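Local coordinates for ABC transporter, periplasmic solute-binding protein (Rhizobium meliloti, PDB 4WED) that probably serves as the periplasmic substrate-binding component of an ABC transporter, in a family generally associated with uptake of peptides, nickel or heme, at residues Gln61-Glu66 with Tyr514-Glu519. Residues are numbered along the deposited sequence; the frame is centred on the assembly and turned at random.
Sequences QDLMFE and YDMPYE. With NA (sodium ion), chain B.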
loop_
_atom_site.group_PDB
_atom_site.type_symbol
_atom_site.label_atom_id
_atom_site.label_comp_id
_atom_site.label_asym_id
_atom_site.label_seq_id
_atom_site.Cartn_x
_atom_site.Cartn_y
_atom_site.Cartn_z
ATOM N N GLN A 61 -14.299 -9.161 -0.233
ATOM C CA GLN A 61 -13.972 -10.129 -1.267
ATOM C C GLN A 61 -12.940 -11.092 -0.739
ATOM O O GLN A 61 -12.970 -12.266 -1.025
ATOM C CB GLN A 61 -13.451 -9.421 -2.505
ATOM C CG GLN A 61 -14.535 -8.970 -3.450
ATOM C CD GLN A 61 -14.115 -7.824 -4.319
ATOM O OE1 GLN A 61 -13.520 -6.874 -3.864
ATOM N NE2 GLN A 61 -14.428 -7.913 -5.583
ATOM N N ASP A 62 -12.039 -10.571 0.069
ATOM C CA ASP A 62 -10.974 -11.354 0.649
ATOM C C ASP A 62 -11.494 -12.436 1.572
ATOM O O ASP A 62 -10.791 -13.376 1.876
ATOM C CB ASP A 62 -9.995 -10.441 1.355
ATOM C CG ASP A 62 -8.830 -11.173 1.918
ATOM O OD1 ASP A 62 -8.220 -11.996 1.237
ATOM O OD2 ASP A 62 -8.521 -10.913 3.068
ATOM N N LEU A 63 -12.722 -12.276 2.037
ATOM C CA LEU A 63 -13.391 -13.273 2.866
ATOM C C LEU A 63 -13.666 -14.635 2.245
ATOM O O LEU A 63 -13.591 -15.635 2.912
ATOM C CB LEU A 63 -14.695 -12.705 3.388
ATOM C CG LEU A 63 -14.479 -11.648 4.442
ATOM C CD1 LEU A 63 -15.786 -10.943 4.706
ATOM C CD2 LEU A 63 -13.953 -12.326 5.687
HETATM N N MSE A 64 -14.036 -14.658 0.982
HETATM C CA MSE A 64 -14.404 -15.890 0.280
HETATM C C MSE A 64 -13.642 -16.113 -0.982
HETATM O O MSE A 64 -13.702 -17.204 -1.540
HETATM C CB MSE A 64 -15.917 -15.889 -0.048
HETATM C CG MSE A 64 -16.302 -15.052 -1.265
HETATM SE SE MSE A 64 -16.374 -13.117 -0.854
HETATM C CE MSE A 64 -18.018 -13.219 0.259
ATOM N N PHE A 65 -12.957 -15.100 -1.491
ATOM C CA PHE A 65 -12.158 -15.301 -2.693
ATOM C C PHE A 65 -10.695 -15.506 -2.354
ATOM O O PHE A 65 -10.132 -14.861 -1.463
ATOM C CB PHE A 65 -12.431 -14.206 -3.743
ATOM C CG PHE A 65 -13.879 -14.214 -4.253
ATOM C CD1 PHE A 65 -14.378 -15.314 -4.963
ATOM C CD2 PHE A 65 -14.716 -13.142 -4.051
ATOM C CE1 PHE A 65 -15.674 -15.320 -5.453
ATOM C CE2 PHE A 65 -16.024 -13.146 -4.522
ATOM C CZ PHE A 65 -16.506 -14.247 -5.214
ATOM N N GLU A 66 -10.079 -16.442 -3.051
ATOM C CA GLU A 66 -8.678 -16.732 -2.816
ATOM C C GLU A 66 -7.883 -16.604 -4.073
ATOM O O GLU A 66 -8.395 -16.851 -5.161
ATOM C CB GLU A 66 -8.496 -18.110 -2.215
ATOM C CG GLU A 66 -8.780 -18.153 -0.726
ATOM C CD GLU A 66 -8.604 -19.539 -0.129
ATOM O OE1 GLU A 66 -9.109 -20.473 -0.792
ATOM O OE2 GLU A 66 -7.989 -19.692 0.984
ATOM N N TYR A 514 -6.273 -4.190 1.702
ATOM C CA TYR A 514 -7.282 -4.835 0.819
ATOM C C TYR A 514 -7.719 -6.192 1.395
ATOM O O TYR A 514 -8.548 -6.894 0.807
ATOM C CB TYR A 514 -6.748 -4.911 -0.628
ATOM C CG TYR A 514 -6.266 -3.569 -1.072
ATOM C CD1 TYR A 514 -7.163 -2.576 -1.403
ATOM C CD2 TYR A 514 -4.903 -3.256 -1.094
ATOM C CE1 TYR A 514 -6.746 -1.317 -1.801
ATOM C CE2 TYR A 514 -4.441 -1.991 -1.466
ATOM C CZ TYR A 514 -5.376 -1.021 -1.826
ATOM O OH TYR A 514 -4.970 0.252 -2.178
ATOM N N ASP A 515 -7.142 -6.505 2.564
ATOM C CA ASP A 515 -7.358 -7.739 3.303
ATOM C C ASP A 515 -8.231 -7.459 4.498
ATOM O O ASP A 515 -8.106 -6.408 5.092
ATOM C CB ASP A 515 -6.046 -8.232 3.916
ATOM C CG ASP A 515 -5.135 -8.885 2.916
ATOM O OD1 ASP A 515 -5.536 -9.918 2.311
ATOM O OD2 ASP A 515 -3.990 -8.375 2.776
HETATM N N MSE A 516 -9.004 -8.469 4.897
HETATM C CA MSE A 516 -9.708 -8.482 6.156
HETATM C C MSE A 516 -8.963 -9.307 7.185
HETATM O O MSE A 516 -8.787 -10.503 7.017
HETATM C CB MSE A 516 -11.041 -9.139 5.874
HETATM C CG MSE A 516 -11.925 -9.162 7.127
HETATM SE SE MSE A 516 -12.594 -7.347 7.555
HETATM C CE MSE A 516 -14.140 -7.038 6.359
ATOM N N PRO A 517 -8.568 -8.691 8.304
ATOM C CA PRO A 517 -7.821 -9.400 9.331
ATOM C C PRO A 517 -8.692 -10.286 10.226
ATOM O O PRO A 517 -8.871 -9.995 11.411
ATOM C CB PRO A 517 -7.184 -8.253 10.147
ATOM C CG PRO A 517 -8.165 -7.130 9.999
ATOM C CD PRO A 517 -8.911 -7.317 8.710
ATOM N N TYR A 518 -9.225 -11.361 9.659
ATOM C CA TYR A 518 -10.015 -12.347 10.421
ATOM C C TYR A 518 -9.141 -13.475 10.975
ATOM O O TYR A 518 -9.584 -14.271 11.828
ATOM C CB TYR A 518 -11.104 -12.958 9.545
ATOM C CG TYR A 518 -10.573 -13.695 8.349
ATOM C CD1 TYR A 518 -10.186 -15.028 8.430
ATOM C CD2 TYR A 518 -10.420 -13.043 7.134
ATOM C CE1 TYR A 518 -9.673 -15.689 7.315
ATOM C CE2 TYR A 518 -9.909 -13.690 6.017
ATOM C CZ TYR A 518 -9.543 -15.013 6.110
ATOM O OH TYR A 518 -9.022 -15.627 4.986
ATOM N N GLU A 519 -7.915 -13.560 10.469
ATOM C CA GLU A 519 -7.029 -14.656 10.761
ATOM C C GLU A 519 -6.694 -14.669 12.243
ATOM O O GLU A 519 -6.467 -13.620 12.846
ATOM C CB GLU A 519 -5.705 -14.509 9.982
ATOM C CG GLU A 519 -5.775 -14.759 8.467
ATOM C CD GLU A 519 -6.158 -13.539 7.644
ATOM O OE1 GLU A 519 -5.981 -12.395 8.129
ATOM O OE2 GLU A 519 -6.624 -13.727 6.492
HETATM NA NA NA B . -6.444 -11.981 3.268
HETATM O O HOH W 1 -6.851 -11.377 5.598
HETATM O O HOH W 2 -5.414 -12.557 0.987
HETATM O O HOH W 3 -7.723 -13.611 3.108
#
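Asp62 and Asp515 have the nearest CA atoms, 5.8 Å apart, where the two loops meet. Residues 61-66 start with a turn in which Gln61 O accepts from Met64 N and Phe65 N; Asp515 and Met516 are extended, and an inverse gamma turn centred on Pro517, with Tyr518 N bonded to Met516 O, then bends the chain. A sodium ion bridges the loops, tying one near the start of the modelled chain to one near its end. Asp62 grips it with both carboxylate oxygens, OD2 at 2.3 Å and OD1 at 2.7 Å from the ion, while Asp515 gives OD1 alone; three waters complete the six ligand atoms. The two carboxylate planes stand 64° apart, and Asp62 OD2 and Asp515 OD1 come within 3.2 Å of each other, a closeness that the shared cation presumably makes tolerable. Aspartate suits both places, its short side chain offering a hard anionic oxygen close to its own backbone. CG of Asp62 is anti to the backbone N (chi1 -177°), which carries the carboxylate across to the other loop, where OD2 also accepts from Met516 N at 3.1 Å, on its anti side and 16° out of plane. Asp62 OD1 is held by Arg170, whose charge probably helps to balance the carboxylates, and Asp515 OD2 by Thr512. Glu519 works from the second shell: a metal-bound water donates to its OE2 and to Met516 O. Beside this polar site, buried, apolar Leu63 packs CD2 3.9 Å from CD2 of the partly exposed Tyr518 and also meets CG of buried selenomethionine Met516. Leu63 further touches Phe204 of strand 201-206, Met516 rests on helix 58-61, and the Tyr518 ring meets Trp192, at the start of strand 192-197, edge-to-face, so the loops lie against the mixed sheet containing both strands.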